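Local coordinates for sensor protein (Vibrio parahaemolyticus, PDB 3I9Y) that forms the sensor domain of TorS, a receptor responsive to trimethylamine N-oxide that probably uses ATP to phosphorylate a histidine in its cytoplasmic part, at residues S21-L26 with N78-L83; E14-I19 with S258-T263; K54-E59 with S262-L267; T99-M104 with N175-A180. All coordinates share one frame; numbering follows the deposited sequence.

How the contacts relate
Contacts 1, 2 and 3 lie in one of two stacked four-helix bundles, the one holding both chain ends; contact 4 lies in the other, across the centre of the chain. Contacts 1 and 2 share helix 5-27, have centres about 14 Å apart and touch where Leu80 packs on Ile19. Contact 3 follows along helix 232-267, its centre about 12 Å from that of contact 2, with Ser262 and Thr263 common to both. Helix 63-114 spans both bundles and contributes to contacts 1 and 4, whose centres are about 30 Å apart. Contacts 3 and 4 are the most distant pair, at about 53 Å between centres. The kinase site belongs to other parts of the whole protein.

Contact 1 of 4, residues S21-L26 with N78-L83; sequences SSVQML and NNLAEL
Next to Val23, which packs on Leu80 and Leu83, the hydroxyl OG of Ser22 has hydrogen-bond partners in Arg18 O of its own helix and Gln45 OE1 of helix 32-58, between which its one proton would have to be shared. Across the contact itself everything is apolar. One methyl, Leu83 CD2, is the focus: it lies 3.3 Å from Val23 CG1, tighter than usual for two carbons, 3.8 Å from Val23 CG2, and 4.1 Å from Leu26 CD2. The other close pair is Val23 CG2 with Leu80 CD2, at 3.4 Å. The first torsion of Val23 (chi1 159°) puts CG1 opposite the backbone N and CG2 opposite the carbonyl carbon; CG1 meets Leu83 CD2 alone, while CG2 lies between Leu80 CD2 and Leu83 CD2. Leu26 and Leu83 run alongside each other, pointing opposite ways. The two axes are nearly parallel, at 16°, but stay 11.9 Å apart at closest, so only branched ends meet. The shared direction and wide spacing are consistent with diagonal partners in an up-and-down four-helix bundle. Helices 32-58 and 232-267 flank the pair: Ala38 and Arg35 touch Leu26, and Met250 packs on both Val23 and Leu83.

Contact 2 of 4, residues E14-I19 with S258-T263; sequences ELSTRI and SELNST
Matching first torsions bring Ser16 and Asn261 together: chi1 is -63° in the serine and -70° in the asparagine, and each polar group is thereby placed opposite its own carbonyl carbon and beside its own backbone N. Both side chains leave their backbones toward the facing helix, and the residues form the closest backbone pair, with Ser16 CA 8.2 Å from Asn261 CA. The amide carbon Asn261 CG comes to 3.9 Å from Ser16 OG. Which end of the amide faces the hydroxyl is doubtful, since the group has probably been modelled turned over, and the evidence is best limited to this carbon. Leu260 adds a looser touch, its CD2 4.4 Å from Ser16 OG. Between 14-19 and 258-263 the nearest approach is therefore serine to asparagine, with Leu260 beside it, in the four-helix bundle that carries both chain ends. Phe257, on the same helix as Asn261, adds an apolar cover by packing on Ser16 and Ile19, while Val12 and Ser13 touch Asn261. On its other flank Leu260 packs on Leu69 and Asn72 of helix 63-114, which ties the contact to a third helix of the bundle. As for the chemistry, Ser16 OG hydrogen-bonds to Val12 O, one turn earlier, so the buried hydroxyl has a partner in its own helix whichever way the amide lies.

Contact 3 of 4, residues K54-E59 with S262-L267; sequences KELGGE and STVNKL
Leu56 drives one methyl, CD2, against the branch point of Val264, lying 3.5 Å from its CB, closer than carbons usually pack. The setting is an up-and-down four-helix bundle, near the end where the chain begins and ends; helices 32-58 and 232-267 both run toward that end and face each other across the core. Leu56 is the one residue of 54-59 with side-chain contacts across the interface. With CG opposite the backbone N (chi1 -156°) its side chain extends from the helix toward Val264, and the two side chains meet at about a right angle. Leu267, one turn further along, approaches the same methyl: its CD1 is 4.1 Å from Leu56 CD2. The contact is therefore one methyl set against two residues of the opposite helix, all three of them buried and none with a polar side-chain atom. The remaining two helices fill in around it. From helix 5-27, Ala9 and Val12 pack on Val264 and Glu8 touches Leu56; from helix 63-114, Leu65 and Leu69 pack on Leu267. The first torsion of Val264 (chi1 -17°) is far from a staggered value, so the placing of its methyls may be less certain. As modelled, Leu56 CD2 lies 4.2 Å from Val264 CG1 and 4.1 Å from Val264 CG2, so it approaches CB almost evenly between the two branches.

Contact 4 of 4, residues T99-M104 with N175-A180; sequences TRVEEM and NQIEEA
Ile177 meets Val101 and Met104 with separate branches, joining neighbouring antiparallel helices of the four-helix bundle that lies away from the chain ends. The axes of 99-104 and 175-180 make an angle of 166° and approach to 10.5 Å, and the nearest backbone pair is Val101 with Ile177. The apolar contacts come first. Ile177 CG2 lies 3.9 Å from Val101 CG2 and 4.2 Å from Val101 CG1, the two side chains lying side by side, head to tail. The other branch crosses Met104 obliquely, with Ile177 CD1 at 3.6 Å from Met104 CB. This division follows from the first torsion of Ile177 (chi1 -74°), which sets CG2 opposite the backbone N and sends CG1 and CD1 the other way, opposite the carbonyl carbon. Phe196 of helix 186-208 packs on Ile177 and Val232 of helix 232-267 on Met104, closing the core around them.

The charged groups stay at the margin. Glu178 reaches back toward Val101 although its CB points away, so its carboxylate skirts the apolar patch while OE1 forms a salt bridge with Arg181. Glu102 is paired with Arg105. These separate partners probably ease the like charges of Glu102 OE1 and Glu178 OE2, which are 6.4 Å apart. One detail is doubtful: Met104 SD is modelled only 3.1 Å from Ile177 CD1, too near for comfortable packing. The bond from Met104 SD to Met104 CE is itself abnormally short, at 1.2 Å.

Contact 1 of 4, residues S21-L26 with N78-L83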
# COMPACT_ATOMS: atom_id res chain seq x y z
N SER A 21 5.62 -18.64 2.72
CA SER A 21 4.73 -18.22 3.80
C SER A 21 5.24 -16.96 4.52
O SER A 21 4.38 -16.13 4.79
CB SER A 21 4.57 -19.27 4.95
OG SER A 21 3.94 -20.26 4.12
N SER A 22 6.54 -16.84 4.90
CA SER A 22 6.99 -15.61 5.49
C SER A 22 6.71 -14.41 4.56
O SER A 22 6.45 -13.32 5.09
CB SER A 22 8.50 -15.63 5.84
OG SER A 22 8.63 -16.71 6.73
N VAL A 23 6.71 -14.53 3.26
CA VAL A 23 6.41 -13.41 2.40
C VAL A 23 4.85 -13.01 2.62
O VAL A 23 4.50 -11.76 2.57
CB VAL A 23 6.66 -13.71 0.91
CG1 VAL A 23 5.89 -12.76 0.02
CG2 VAL A 23 8.19 -13.47 0.50
N GLN A 24 3.95 -14.02 2.77
CA GLN A 24 2.56 -13.70 3.00
C GLN A 24 2.44 -13.09 4.37
O GLN A 24 1.68 -12.14 4.46
CB GLN A 24 1.58 -14.87 2.85
CG GLN A 24 1.90 -15.62 1.66
CD GLN A 24 1.02 -16.92 1.51
OE1 GLN A 24 0.46 -17.14 0.40
NE2 GLN A 24 0.89 -17.77 2.61
N MET A 25 3.23 -13.55 5.37
CA MET A 25 3.17 -12.93 6.64
C MET A 25 3.56 -11.41 6.53
O MET A 25 2.94 -10.46 7.15
CB MET A 25 4.10 -13.55 7.62
CG MET A 25 3.65 -14.85 8.22
SD MET A 25 1.87 -14.94 8.92
CE MET A 25 1.97 -13.58 10.11
N LEU A 26 4.62 -11.17 5.79
CA LEU A 26 5.11 -9.86 5.62
C LEU A 26 4.08 -9.06 4.93
O LEU A 26 3.82 -7.93 5.34
CB LEU A 26 6.41 -9.77 4.77
CG LEU A 26 6.90 -8.38 4.39
CD1 LEU A 26 7.68 -7.71 5.65
CD2 LEU A 26 8.16 -8.60 3.25
N ASN A 78 16.85 -10.18 -5.15
CA ASN A 78 16.33 -8.86 -5.57
C ASN A 78 14.82 -8.73 -5.41
O ASN A 78 14.36 -7.65 -5.13
CB ASN A 78 16.68 -8.59 -7.02
CG ASN A 78 18.27 -8.39 -7.15
OD1 ASN A 78 18.92 -7.93 -6.21
ND2 ASN A 78 18.85 -8.82 -8.30
N ASN A 79 14.07 -9.82 -5.63
CA ASN A 79 12.64 -9.82 -5.54
C ASN A 79 12.25 -9.64 -4.05
O ASN A 79 11.42 -8.78 -3.76
CB ASN A 79 12.10 -11.14 -6.01
CG ASN A 79 10.64 -11.31 -5.65
OD1 ASN A 79 10.31 -11.91 -4.64
ND2 ASN A 79 9.78 -10.75 -6.50
N LEU A 80 12.92 -10.31 -3.15
CA LEU A 80 12.63 -10.15 -1.77
C LEU A 80 13.08 -8.74 -1.25
O LEU A 80 12.33 -8.19 -0.35
CB LEU A 80 13.26 -11.20 -0.81
CG LEU A 80 12.74 -12.66 -1.20
CD1 LEU A 80 13.60 -13.79 -0.38
CD2 LEU A 80 11.37 -12.97 -0.69
N ALA A 81 14.16 -8.13 -1.76
CA ALA A 81 14.61 -6.85 -1.18
C ALA A 81 13.54 -5.90 -1.76
O ALA A 81 13.20 -5.05 -1.04
CB ALA A 81 15.98 -6.28 -1.86
N GLU A 82 13.06 -6.04 -3.00
CA GLU A 82 12.16 -5.08 -3.48
C GLU A 82 10.76 -5.11 -2.71
O GLU A 82 10.20 -4.04 -2.40
CB GLU A 82 11.93 -5.22 -4.96
CG GLU A 82 11.00 -4.24 -5.49
CD GLU A 82 10.99 -4.23 -7.03
OE1 GLU A 82 11.88 -4.87 -7.69
OE2 GLU A 82 10.11 -3.53 -7.58
N LEU A 83 10.28 -6.29 -2.39
CA LEU A 83 9.05 -6.45 -1.67
C LEU A 83 9.34 -5.82 -0.29
O LEU A 83 8.50 -5.24 0.30
CB LEU A 83 8.84 -7.96 -1.43
CG LEU A 83 7.44 -8.32 -1.04
CD1 LEU A 83 6.54 -8.06 -2.26
CD2 LEU A 83 7.31 -9.88 -0.56

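Contact 2 of 4, residues E14-I19 with S258-T263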
# COMPACT_ATOMS: atom_id res chain seq x y z
N GLU A 14 12.35 -27.14 1.22
CA GLU A 14 11.51 -26.81 2.31
C GLU A 14 11.70 -25.37 2.79
O GLU A 14 10.66 -24.75 3.18
CB GLU A 14 11.71 -27.81 3.43
CG GLU A 14 10.35 -27.90 4.31
CD GLU A 14 10.69 -27.11 5.50
OE1 GLU A 14 12.00 -26.97 5.40
OE2 GLU A 14 9.77 -26.64 6.43
N LEU A 15 12.93 -24.81 2.72
CA LEU A 15 13.14 -23.40 3.11
C LEU A 15 12.35 -22.49 2.01
O LEU A 15 11.76 -21.53 2.35
CB LEU A 15 14.62 -23.00 3.21
CG LEU A 15 15.02 -23.44 4.53
CD1 LEU A 15 16.57 -23.50 4.45
CD2 LEU A 15 14.62 -22.48 5.63
N SER A 16 12.26 -22.88 0.76
CA SER A 16 11.54 -22.19 -0.25
C SER A 16 10.05 -22.08 0.19
O SER A 16 9.45 -20.92 0.21
CB SER A 16 11.51 -22.92 -1.56
OG SER A 16 12.89 -22.96 -1.95
N THR A 17 9.45 -23.21 0.51
CA THR A 17 8.06 -23.10 0.96
C THR A 17 7.92 -22.32 2.27
O THR A 17 7.00 -21.52 2.38
CB THR A 17 7.20 -24.46 0.85
OG1 THR A 17 6.62 -24.76 2.12
CG2 THR A 17 7.81 -25.41 0.17
N ARG A 18 8.85 -22.38 3.19
CA ARG A 18 8.74 -21.53 4.30
C ARG A 18 8.84 -20.00 3.98
O ARG A 18 8.09 -19.13 4.63
CB ARG A 18 9.78 -21.88 5.38
CG ARG A 18 9.15 -23.08 6.02
CD ARG A 18 10.02 -24.09 6.75
NE ARG A 18 10.98 -23.30 7.43
CZ ARG A 18 11.81 -23.77 8.37
NH1 ARG A 18 11.70 -25.09 8.67
NH2 ARG A 18 12.69 -22.86 9.03
N ILE A 19 9.76 -19.64 3.03
CA ILE A 19 9.98 -18.28 2.72
C ILE A 19 8.71 -17.78 2.06
O ILE A 19 8.33 -16.63 2.29
CB ILE A 19 11.20 -18.14 1.76
CG1 ILE A 19 12.49 -18.24 2.69
CG2 ILE A 19 11.19 -16.81 1.02
CD1 ILE A 19 13.73 -18.42 1.69
N SER A 258 9.99 -21.44 -7.96
CA SER A 258 9.72 -22.61 -8.73
C SER A 258 10.90 -22.73 -9.72
O SER A 258 11.49 -23.83 -9.90
CB SER A 258 8.42 -22.36 -9.46
OG SER A 258 8.53 -23.29 -10.51
N GLU A 259 11.35 -21.66 -10.34
CA GLU A 259 12.51 -21.81 -11.17
C GLU A 259 13.82 -22.19 -10.35
O GLU A 259 14.69 -22.94 -10.86
CB GLU A 259 12.90 -20.54 -11.93
CG GLU A 259 11.92 -20.21 -13.03
CD GLU A 259 11.93 -18.58 -13.42
OE1 GLU A 259 13.06 -17.84 -13.36
OE2 GLU A 259 10.73 -18.08 -13.83
N LEU A 260 14.01 -21.68 -9.14
CA LEU A 260 15.17 -22.02 -8.43
C LEU A 260 15.19 -23.62 -8.14
O LEU A 260 16.26 -24.27 -8.26
CB LEU A 260 15.18 -21.33 -7.11
CG LEU A 260 16.15 -21.84 -6.08
CD1 LEU A 260 17.51 -21.53 -6.63
CD2 LEU A 260 15.93 -21.14 -4.59
N ASN A 261 14.05 -24.18 -7.70
CA ASN A 261 14.06 -25.58 -7.29
C ASN A 261 14.12 -26.41 -8.56
O ASN A 261 14.73 -27.41 -8.54
CB ASN A 261 12.83 -25.91 -6.48
CG ASN A 261 12.92 -25.21 -5.11
OD1 ASN A 261 12.43 -24.05 -4.93
ND2 ASN A 261 13.66 -25.81 -4.22
N SER A 262 13.63 -25.91 -9.67
CA SER A 262 13.70 -26.70 -10.88
C SER A 262 15.14 -26.77 -11.34
O SER A 262 15.59 -27.80 -11.81
CB SER A 262 12.83 -26.12 -11.90
OG SER A 262 13.53 -26.25 -13.08
N THR A 263 15.96 -25.75 -11.10
CA THR A 263 17.41 -25.84 -11.44
C THR A 263 18.09 -26.72 -10.37
O THR A 263 19.02 -27.52 -10.70
CB THR A 263 18.03 -24.47 -11.38
OG1 THR A 263 17.51 -23.67 -12.46
CG2 THR A 263 19.56 -24.46 -11.51

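Contact 3 of 4, residues K54-E59 with S262-L267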
# COMPACT_ATOMS: atom_id res chain seq x y z
N LYS A 54 24.87 -22.88 -1.25
CA LYS A 54 26.32 -22.88 -1.35
C LYS A 54 26.87 -24.32 -1.19
O LYS A 54 27.74 -24.70 -1.94
CB LYS A 54 26.95 -22.06 -0.24
CG LYS A 54 28.54 -21.97 -0.30
CD LYS A 54 29.12 -21.43 1.09
CE LYS A 54 30.59 -20.89 0.88
NZ LYS A 54 30.98 -19.88 1.86
N GLU A 55 26.42 -25.11 -0.20
CA GLU A 55 26.88 -26.50 -0.12
C GLU A 55 26.66 -27.23 -1.44
O GLU A 55 27.58 -27.90 -1.87
CB GLU A 55 26.11 -27.39 0.85
CG GLU A 55 26.48 -27.21 2.13
CD GLU A 55 27.96 -27.55 2.33
OE1 GLU A 55 28.51 -28.69 2.06
OE2 GLU A 55 28.52 -26.55 2.77
N LEU A 56 25.44 -27.12 -2.00
CA LEU A 56 25.00 -27.75 -3.24
C LEU A 56 25.87 -27.41 -4.41
O LEU A 56 26.24 -28.30 -5.17
CB LEU A 56 23.58 -27.36 -3.65
CG LEU A 56 22.65 -28.17 -4.53
CD1 LEU A 56 21.90 -29.17 -3.62
CD2 LEU A 56 21.53 -27.42 -5.18
N GLY A 57 26.26 -26.15 -4.58
CA GLY A 57 27.08 -25.86 -5.73
C GLY A 57 28.56 -26.10 -5.52
O GLY A 57 29.31 -26.17 -6.49
N GLY A 58 29.01 -26.21 -4.28
CA GLY A 58 30.39 -26.45 -4.01
C GLY A 58 30.77 -27.78 -4.62
O GLY A 58 31.91 -27.91 -5.02
N GLU A 59 29.85 -28.74 -4.66
CA GLU A 59 30.06 -30.05 -5.22
C GLU A 59 29.60 -30.04 -6.66
O GLU A 59 29.04 -31.04 -7.07
CB GLU A 59 29.15 -31.13 -4.58
CG GLU A 59 29.34 -31.41 -3.10
CD GLU A 59 30.84 -31.39 -2.67
OE1 GLU A 59 31.51 -30.32 -2.78
OE2 GLU A 59 31.36 -32.44 -2.23
N SER A 262 13.63 -25.91 -9.67
CA SER A 262 13.70 -26.70 -10.88
C SER A 262 15.14 -26.77 -11.34
O SER A 262 15.59 -27.80 -11.81
CB SER A 262 12.83 -26.12 -11.90
OG SER A 262 13.53 -26.25 -13.08
N THR A 263 15.96 -25.75 -11.10
CA THR A 263 17.41 -25.84 -11.44
C THR A 263 18.09 -26.72 -10.37
O THR A 263 19.02 -27.52 -10.70
CB THR A 263 18.03 -24.47 -11.38
OG1 THR A 263 17.51 -23.67 -12.46
CG2 THR A 263 19.56 -24.46 -11.51
N VAL A 264 17.70 -26.63 -9.08
CA VAL A 264 18.43 -27.50 -8.19
C VAL A 264 17.97 -29.00 -8.50
O VAL A 264 18.74 -29.85 -8.32
CB VAL A 264 18.34 -27.24 -6.59
CG1 VAL A 264 17.82 -25.89 -6.32
CG2 VAL A 264 17.63 -28.36 -5.87
N ASN A 265 16.77 -29.29 -8.89
CA ASN A 265 16.55 -30.66 -9.20
C ASN A 265 17.42 -31.10 -10.40
O ASN A 265 17.78 -32.26 -10.46
CB ASN A 265 15.13 -30.90 -9.58
CG ASN A 265 14.23 -30.91 -8.35
OD1 ASN A 265 14.70 -31.25 -7.24
ND2 ASN A 265 12.95 -30.56 -8.51
N LYS A 266 17.73 -30.22 -11.36
CA LYS A 266 18.55 -30.65 -12.46
C LYS A 266 19.89 -30.89 -11.93
O LYS A 266 20.54 -31.80 -12.45
CB LYS A 266 18.61 -29.61 -13.62
CG LYS A 266 17.28 -29.49 -14.30
CD LYS A 266 17.37 -28.50 -15.54
CE LYS A 266 16.00 -27.90 -16.00
NZ LYS A 266 16.13 -26.34 -16.29
N LEU A 267 20.40 -30.11 -10.96
CA LEU A 267 21.72 -30.38 -10.43
C LEU A 267 21.77 -31.73 -9.72
O LEU A 267 22.83 -32.35 -9.71
CB LEU A 267 22.27 -29.36 -9.43
CG LEU A 267 22.53 -27.96 -10.06
CD1 LEU A 267 22.48 -26.75 -9.10
CD2 LEU A 267 23.91 -27.95 -10.63

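Contact 4 of 4, residues T99-M104 with N175-A180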
# COMPACT_ATOMS: atom_id res chain seq x y z
N THR A 99 -4.06 9.90 8.61
CA THR A 99 -3.89 11.15 9.31
C THR A 99 -4.63 12.26 8.52
O THR A 99 -5.33 13.08 9.06
CB THR A 99 -2.35 11.52 9.36
OG1 THR A 99 -1.84 10.38 10.15
CG2 THR A 99 -2.10 12.76 10.37
N ARG A 100 -4.48 12.27 7.24
CA ARG A 100 -5.12 13.33 6.48
C ARG A 100 -6.71 13.24 6.50
O ARG A 100 -7.38 14.29 6.52
CB ARG A 100 -4.57 13.25 5.03
CG ARG A 100 -3.26 14.06 4.81
CD ARG A 100 -2.17 13.17 4.04
NE ARG A 100 -0.75 13.69 3.88
CZ ARG A 100 -0.61 14.82 3.26
NH1 ARG A 100 -1.67 15.44 2.84
NH2 ARG A 100 0.54 15.32 2.97
N VAL A 101 -7.25 12.00 6.47
CA VAL A 101 -8.66 11.80 6.47
C VAL A 101 -9.17 12.28 7.85
O VAL A 101 -10.15 13.11 7.89
CB VAL A 101 -8.99 10.33 6.17
CG1 VAL A 101 -10.54 9.99 6.63
CG2 VAL A 101 -8.61 10.00 4.68
N GLU A 102 -8.45 12.00 8.94
CA GLU A 102 -8.89 12.42 10.26
C GLU A 102 -8.81 13.98 10.31
O GLU A 102 -9.77 14.57 10.78
CB GLU A 102 -8.08 11.82 11.37
CG GLU A 102 -8.40 12.25 12.80
CD GLU A 102 -9.83 11.95 13.16
OE1 GLU A 102 -10.60 11.14 12.43
OE2 GLU A 102 -10.31 12.59 14.18
N GLU A 103 -7.80 14.67 9.77
CA GLU A 103 -7.87 16.15 9.80
C GLU A 103 -9.09 16.65 9.01
O GLU A 103 -9.73 17.67 9.34
CB GLU A 103 -6.70 16.84 9.04
CG GLU A 103 -5.35 16.36 9.68
CD GLU A 103 -4.08 16.86 8.90
OE1 GLU A 103 -3.03 16.66 9.52
OE2 GLU A 103 -4.10 17.41 7.76
N MET A 104 -9.33 15.98 7.90
CA MET A 104 -10.46 16.38 7.03
C MET A 104 -11.83 16.12 7.76
O MET A 104 -12.84 16.93 7.50
CB MET A 104 -10.46 15.65 5.69
CG MET A 104 -9.26 16.25 4.91
SD MET A 104 -9.33 15.39 3.23
CE MET A 104 -8.36 14.75 3.64
N ASN A 175 -18.54 11.99 3.25
CA ASN A 175 -18.84 10.61 2.81
C ASN A 175 -17.91 10.31 1.62
O ASN A 175 -17.45 9.15 1.53
CB ASN A 175 -20.39 10.46 2.28
CG ASN A 175 -21.43 10.48 3.47
OD1 ASN A 175 -21.07 10.26 4.66
ND2 ASN A 175 -22.68 10.74 3.17
N GLN A 176 -17.67 11.26 0.72
CA GLN A 176 -16.76 11.04 -0.46
C GLN A 176 -15.35 10.64 0.02
O GLN A 176 -14.77 9.70 -0.48
CB GLN A 176 -16.56 12.34 -1.35
CG GLN A 176 -17.92 12.61 -2.08
CD GLN A 176 -17.82 13.92 -2.80
OE1 GLN A 176 -17.35 14.95 -2.29
NE2 GLN A 176 -18.17 13.86 -4.04
N ILE A 177 -14.79 11.40 0.99
CA ILE A 177 -13.45 11.11 1.48
C ILE A 177 -13.51 9.71 2.17
O ILE A 177 -12.63 8.94 1.85
CB ILE A 177 -13.08 12.13 2.50
CG1 ILE A 177 -12.78 13.43 1.69
CG2 ILE A 177 -11.64 11.77 3.02
CD1 ILE A 177 -12.32 14.59 2.82
N GLU A 178 -14.51 9.35 3.06
CA GLU A 178 -14.54 8.01 3.68
C GLU A 178 -14.64 6.96 2.57
O GLU A 178 -14.00 5.87 2.66
CB GLU A 178 -15.85 7.84 4.63
CG GLU A 178 -15.69 8.89 5.77
CD GLU A 178 -14.77 8.46 6.90
OE1 GLU A 178 -14.17 7.37 6.79
OE2 GLU A 178 -14.69 9.24 7.89
N GLU A 179 -15.41 7.23 1.47
CA GLU A 179 -15.56 6.17 0.49
C GLU A 179 -14.18 5.98 -0.30
O GLU A 179 -13.76 4.84 -0.62
CB GLU A 179 -16.58 6.62 -0.56
CG GLU A 179 -16.51 5.58 -1.61
CD GLU A 179 -17.58 5.66 -2.64
OE1 GLU A 179 -17.94 6.79 -3.00
OE2 GLU A 179 -18.05 4.53 -3.18
N ALA A 180 -13.59 7.13 -0.73
CA ALA A 180 -12.38 7.14 -1.48
C ALA A 180 -11.25 6.30 -0.80
O ALA A 180 -10.65 5.53 -1.53
CB ALA A 180 -11.83 8.55 -1.77